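Local coordinates for protein deoxyhypusine synthase, putative (Entamoeba histolytica, PDB 7L9R) that probably acts as a deoxyhypusine synthase, the NAD-dependent transferase that builds deoxyhypusine on a lysine of the translation factor eIF5A, at residues Ile177-Gln191 against Pro239-Leu252. Residues are numbered along the deposited sequence; the frame is centred on the assembly and turned at random.
Sequences IQECQDTSMPFTPSQ and PVRLMVDLVQDLRL
A single parallel beta bridge pairs Phe187 with Val244, and each chain soon enters a helix whose first turn is capped. Phe187 N donates to Met243 O at 3.2 Å, the donor lying well above the carbonyl plane, whereas the bond from Asp245 N to Phe187 O is shorter, 2.8 Å. Just before the bridge the chains part enough for a water molecule, which donates to Thr183 O and accepts from Met243 N.

Beyond the bridge, Asp249 sets its carboxylate across the start of helix 189-200. Asp249 OD2 offers its syn lone pair to Ser190 N at 2.9 Å. Asp249 OD1 takes two hydroxyls, Ser190 OG at 2.8 Å near the carboxylate plane and Thr188 OG1 from above it. Thr188 carries OG1 between its backbone N and carbonyl carbon (chi1 75°), where the same oxygen also receives Gln191 N at 3.2 Å; with the weak return bond from Thr188 N to Gln191 OE1 this makes a capping box. The N-terminal end of helix 189-200, reached through Ser190 N-H, would be expected to stabilise the negative charge of Asp249.

Both helices belong to the alpha/beta fold built around the central parallel sheet, and Asp249 also touches Phe218 on that sheet's strand 216-218. Asp245 caps helix 247-258 in turn: OD1 accepts from Val247 N, while OD2 is gripped from opposite faces by Gln248 N and Gln248 NE2. Asp245 OD1 also accepts from Val244 N of the second subunit, placing the bridge at a subunit interface.

Apolar contacts flank the bridge. Met243, bent at its last torsion, brings CE within 3.5 Å of Pro186 CD, and the Leu242 and Phe187 side chains cross at about a right angle, CD1 of Leu242 lying 3.6 Å from Phe187 CD2.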
loop_
_atom_site.group_PDB
_atom_site.type_symbol
_atom_site.label_atom_id
_atom_site.label_comp_id
_atom_site.label_asym_id
_atom_site.label_seq_id
_atom_site.Cartn_x
_atom_site.Cartn_y
_atom_site.Cartn_z
ATOM N N ILE B 177 29.309 25.950 -19.899
ATOM C CA ILE B 177 29.842 26.300 -18.587
ATOM C C ILE B 177 31.350 26.121 -18.567
ATOM O O ILE B 177 32.088 26.967 -18.045
ATOM C CB ILE B 177 29.186 25.440 -17.493
ATOM C CG1 ILE B 177 27.714 25.789 -17.318
ATOM C CG2 ILE B 177 29.958 25.563 -16.189
ATOM C CD1 ILE B 177 27.039 24.902 -16.324
ATOM N N GLN B 178 31.834 25.033 -19.165
ATOM C CA GLN B 178 33.269 24.776 -19.185
ATOM C C GLN B 178 34.022 25.848 -19.965
ATOM O O GLN B 178 35.065 26.337 -19.514
ATOM C CB GLN B 178 33.518 23.387 -19.770
ATOM C CG GLN B 178 33.276 22.273 -18.766
ATOM C CD GLN B 178 33.445 20.902 -19.372
ATOM O OE1 GLN B 178 33.842 20.767 -20.529
ATOM N NE2 GLN B 178 33.130 19.873 -18.598
ATOM N N GLU B 179 33.498 26.241 -21.129
ATOM C CA GLU B 179 34.223 27.162 -22.001
ATOM C C GLU B 179 34.232 28.585 -21.449
ATOM O O GLU B 179 35.251 29.281 -21.533
ATOM C CB GLU B 179 33.621 27.138 -23.407
ATOM N N CYS B 180 33.108 29.039 -20.886
ATOM C CA CYS B 180 32.962 30.424 -20.440
ATOM C C CYS B 180 33.115 30.579 -18.928
ATOM O O CYS B 180 33.980 31.328 -18.467
ATOM C CB CYS B 180 31.607 30.969 -20.913
ATOM S SG CYS B 180 31.360 30.829 -22.704
ATOM N N GLN B 181 32.288 29.883 -18.148
ATOM C CA GLN B 181 32.352 29.956 -16.693
ATOM C C GLN B 181 33.635 29.305 -16.177
ATOM O O GLN B 181 34.272 28.493 -16.855
ATOM C CB GLN B 181 31.133 29.290 -16.049
ATOM C CG GLN B 181 30.050 30.255 -15.593
ATOM C CD GLN B 181 29.119 30.656 -16.718
ATOM O OE1 GLN B 181 29.252 30.178 -17.846
ATOM N NE2 GLN B 181 28.167 31.534 -16.418
ATOM N N ASP B 182 34.021 29.680 -14.959
ATOM C CA ASP B 182 35.213 29.110 -14.345
ATOM C C ASP B 182 34.866 27.775 -13.694
ATOM O O ASP B 182 34.019 27.702 -12.795
ATOM C CB ASP B 182 35.800 30.080 -13.321
ATOM C CG ASP B 182 36.970 29.488 -12.556
ATOM O OD1 ASP B 182 37.960 29.074 -13.198
ATOM O OD2 ASP B 182 36.905 29.443 -11.310
ATOM N N THR B 183 35.528 26.722 -14.170
ATOM C CA THR B 183 35.283 25.337 -13.796
ATOM C C THR B 183 36.051 24.892 -12.557
ATOM O O THR B 183 35.809 23.785 -12.063
ATOM C CB THR B 183 35.632 24.418 -14.970
ATOM O OG1 THR B 183 35.062 23.122 -14.753
ATOM C CG2 THR B 183 37.144 24.293 -15.116
ATOM N N SER B 184 36.958 25.723 -12.038
ATOM C CA SER B 184 37.794 25.363 -10.897
ATOM C C SER B 184 37.057 25.373 -9.559
ATOM O O SER B 184 37.609 24.870 -8.574
ATOM C CB SER B 184 39.008 26.300 -10.845
ATOM O OG SER B 184 38.676 27.543 -10.254
ATOM N N MET B 185 35.843 25.923 -9.491
ATOM C CA MET B 185 35.046 25.885 -8.271
ATOM C C MET B 185 33.673 25.304 -8.587
ATOM O O MET B 185 33.041 25.708 -9.580
ATOM C CB MET B 185 34.908 27.280 -7.647
ATOM C CG MET B 185 36.224 27.881 -7.155
ATOM S SD MET B 185 36.909 27.025 -5.722
ATOM C CE MET B 185 35.466 27.002 -4.653
ATOM N N PRO B 186 33.189 24.346 -7.795
ATOM C CA PRO B 186 31.926 23.676 -8.130
ATOM C C PRO B 186 30.705 24.574 -8.015
ATOM O O PRO B 186 30.661 25.524 -7.228
ATOM C CB PRO B 186 31.848 22.537 -7.105
ATOM C CG PRO B 186 32.698 22.993 -5.968
ATOM C CD PRO B 186 33.804 23.801 -6.571
ATOM N N PHE B 187 29.723 24.261 -8.848
ATOM C CA PHE B 187 28.368 24.785 -8.851
ATOM C C PHE B 187 27.468 23.948 -7.942
ATOM O O PHE B 187 27.730 22.771 -7.687
ATOM C CB PHE B 187 27.825 24.786 -10.277
ATOM C CG PHE B 187 28.584 25.683 -11.202
ATOM C CD1 PHE B 187 28.326 27.042 -11.230
ATOM C CD2 PHE B 187 29.612 25.180 -11.985
ATOM C CE1 PHE B 187 29.039 27.882 -12.074
ATOM C CE2 PHE B 187 30.340 26.016 -12.821
ATOM C CZ PHE B 187 30.050 27.367 -12.867
ATOM N N THR B 188 26.394 24.564 -7.452
ATOM C CA THR B 188 25.390 23.790 -6.743
ATOM C C THR B 188 24.215 23.508 -7.663
ATOM O O THR B 188 24.068 24.149 -8.705
ATOM C CB THR B 188 24.903 24.531 -5.494
ATOM O OG1 THR B 188 24.024 25.594 -5.876
ATOM C CG2 THR B 188 26.076 25.098 -4.724
ATOM N N PRO B 189 23.363 22.537 -7.328
ATOM C CA PRO B 189 22.180 22.303 -8.175
ATOM C C PRO B 189 21.307 23.534 -8.349
ATOM O O PRO B 189 20.918 23.854 -9.481
ATOM C CB PRO B 189 21.452 21.173 -7.439
ATOM C CG PRO B 189 22.551 20.420 -6.779
ATOM C CD PRO B 189 23.557 21.453 -6.347
ATOM N N SER B 190 21.022 24.263 -7.266
ATOM C CA SER B 190 20.156 25.432 -7.382
ATOM C C SER B 190 20.774 26.486 -8.295
ATOM O O SER B 190 20.058 27.158 -9.049
ATOM C CB SER B 190 19.873 26.030 -6.003
ATOM O OG SER B 190 20.981 26.787 -5.544
ATOM N N GLN B 191 22.104 26.637 -8.251
ATOM C CA GLN B 191 22.767 27.573 -9.155
ATOM C C GLN B 191 22.655 27.124 -10.607
ATOM O O GLN B 191 22.384 27.942 -11.493
ATOM C CB GLN B 191 24.238 27.733 -8.780
ATOM C CG GLN B 191 24.493 28.351 -7.428
ATOM C CD GLN B 191 25.966 28.286 -7.051
ATOM O OE1 GLN B 191 26.795 27.783 -7.819
ATOM N NE2 GLN B 191 26.299 28.797 -5.868
ATOM N N PRO B 239 36.594 14.704 -21.419
ATOM C CA PRO B 239 36.516 14.678 -19.951
ATOM C C PRO B 239 35.665 15.815 -19.403
ATOM O O PRO B 239 35.896 16.991 -19.706
ATOM C CB PRO B 239 37.982 14.817 -19.526
ATOM C CG PRO B 239 38.747 14.184 -20.645
ATOM C CD PRO B 239 37.971 14.490 -21.906
ATOM N N VAL B 240 34.669 15.460 -18.596
ATOM C CA VAL B 240 33.757 16.444 -18.025
ATOM C C VAL B 240 34.388 16.983 -16.749
ATOM O O VAL B 240 34.662 16.226 -15.811
ATOM C CB VAL B 240 32.373 15.836 -17.754
ATOM C CG1 VAL B 240 31.596 16.687 -16.757
ATOM C CG2 VAL B 240 31.588 15.714 -19.051
ATOM N N ARG B 241 34.600 18.295 -16.707
ATOM C CA ARG B 241 35.217 18.961 -15.570
ATOM C C ARG B 241 34.207 19.634 -14.649
ATOM O O ARG B 241 34.603 20.203 -13.628
ATOM C CB ARG B 241 36.251 19.969 -16.070
ATOM C CG ARG B 241 37.357 19.304 -16.876
ATOM C CD ARG B 241 38.295 20.312 -17.498
ATOM N NE ARG B 241 37.822 20.754 -18.803
ATOM C CZ ARG B 241 37.168 21.885 -19.021
ATOM N NH1 ARG B 241 36.868 22.710 -18.032
ATOM N NH2 ARG B 241 36.806 22.198 -20.263
ATOM N N LEU B 242 32.924 19.601 -14.995
ATOM C CA LEU B 242 31.894 20.135 -14.117
ATOM C C LEU B 242 31.895 19.391 -12.787
ATOM O O LEU B 242 32.015 18.163 -12.741
ATOM C CB LEU B 242 30.525 20.025 -14.787
ATOM C CG LEU B 242 29.310 20.493 -13.988
ATOM C CD1 LEU B 242 29.360 21.993 -13.745
ATOM C CD2 LEU B 242 28.024 20.105 -14.710
ATOM N N MET B 243 31.765 20.145 -11.701
ATOM C CA MET B 243 31.642 19.594 -10.361
ATOM C C MET B 243 30.353 20.110 -9.735
ATOM O O MET B 243 29.928 21.239 -9.996
ATOM C CB MET B 243 32.855 19.973 -9.519
ATOM C CG MET B 243 34.139 19.415 -10.096
ATOM S SD MET B 243 35.636 19.845 -9.197
ATOM C CE MET B 243 35.337 21.570 -8.840
ATOM N N VAL B 244 29.718 19.273 -8.917
ATOM C CA VAL B 244 28.434 19.608 -8.310
ATOM C C VAL B 244 28.562 19.451 -6.803
ATOM O O VAL B 244 28.728 18.331 -6.300
ATOM C CB VAL B 244 27.285 18.746 -8.852
ATOM C CG1 VAL B 244 26.002 19.032 -8.084
ATOM C CG2 VAL B 244 27.062 19.010 -10.336
ATOM N N ASP B 245 28.497 20.569 -6.084
ATOM C CA ASP B 245 28.555 20.571 -4.631
ATOM C C ASP B 245 27.151 20.577 -4.043
ATOM O O ASP B 245 26.262 21.287 -4.524
ATOM C CB ASP B 245 29.323 21.777 -4.101
ATOM C CG ASP B 245 29.203 21.919 -2.593
ATOM O OD1 ASP B 245 29.402 20.909 -1.880
ATOM O OD2 ASP B 245 28.881 23.029 -2.119
ATOM N N LEU B 246 26.960 19.780 -2.995
ATOM C CA LEU B 246 25.680 19.717 -2.308
ATOM C C LEU B 246 25.671 20.476 -0.987
ATOM O O LEU B 246 24.588 20.779 -0.476
ATOM C CB LEU B 246 25.296 18.250 -2.056
ATOM C CG LEU B 246 24.134 17.685 -2.879
ATOM C CD1 LEU B 246 24.311 17.928 -4.382
ATOM C CD2 LEU B 246 23.964 16.194 -2.578
ATOM N N VAL B 247 26.838 20.790 -0.419
ATOM C CA VAL B 247 26.859 21.372 0.919
ATOM C C VAL B 247 26.307 22.795 0.901
ATOM O O VAL B 247 25.563 23.190 1.807
ATOM C CB VAL B 247 28.278 21.318 1.518
ATOM C CG1 VAL B 247 28.300 21.961 2.907
ATOM C CG2 VAL B 247 28.778 19.881 1.598
ATOM N N GLN B 248 26.649 23.585 -0.123
ATOM C CA GLN B 248 26.179 24.968 -0.155
ATOM C C GLN B 248 24.663 25.032 -0.232
ATOM O O GLN B 248 24.040 25.849 0.455
ATOM C CB GLN B 248 26.788 25.721 -1.334
ATOM C CG GLN B 248 28.240 26.100 -1.181
ATOM C CD GLN B 248 28.843 26.543 -2.500
ATOM O OE1 GLN B 248 28.519 27.624 -3.019
ATOM N NE2 GLN B 248 29.713 25.699 -3.066
ATOM N N ASP B 249 24.049 24.157 -1.034
ATOM C CA ASP B 249 22.590 24.125 -1.102
ATOM C C ASP B 249 21.991 23.669 0.224
ATOM O O ASP B 249 20.966 24.206 0.664
ATOM C CB ASP B 249 22.135 23.219 -2.249
ATOM C CG ASP B 249 21.905 23.980 -3.555
ATOM O OD1 ASP B 249 22.126 25.210 -3.590
ATOM O OD2 ASP B 249 21.509 23.340 -4.553
ATOM N N LEU B 250 22.629 22.693 0.881
ATOM C CA LEU B 250 22.214 22.300 2.225
ATOM C C LEU B 250 22.207 23.494 3.170
ATOM O O LEU B 250 21.281 23.655 3.973
ATOM C CB LEU B 250 23.144 21.213 2.764
ATOM C CG LEU B 250 22.806 20.671 4.156
ATOM C CD1 LEU B 250 21.490 19.902 4.158
ATOM C CD2 LEU B 250 23.945 19.834 4.703
ATOM N N ARG B 251 23.230 24.346 3.085
ATOM C CA ARG B 251 23.299 25.514 3.957
ATOM C C ARG B 251 22.271 26.576 3.579
ATOM O O ARG B 251 21.737 27.251 4.465
ATOM C CB ARG B 251 24.714 26.098 3.938
ATOM C CG ARG B 251 25.783 25.071 4.325
ATOM C CD ARG B 251 27.129 25.702 4.676
ATOM N NE ARG B 251 27.781 26.317 3.527
ATOM C CZ ARG B 251 27.958 27.621 3.365
ATOM N NH1 ARG B 251 27.573 28.494 4.284
ATOM N NH2 ARG B 251 28.544 28.061 2.256
ATOM N N LEU B 252 21.975 26.740 2.283
ATOM C CA LEU B 252 20.977 27.731 1.882
ATOM C C LEU B 252 19.605 27.395 2.444
ATOM O O LEU B 252 18.968 28.230 3.097
ATOM C CB LEU B 252 20.882 27.834 0.362
ATOM C CG LEU B 252 21.884 28.657 -0.432
ATOM C CD1 LEU B 252 21.481 28.613 -1.897
ATOM C CD2 LEU B 252 21.921 30.095 0.083
HETATM O O HOH W 1 32.942 23.020 -12.024
#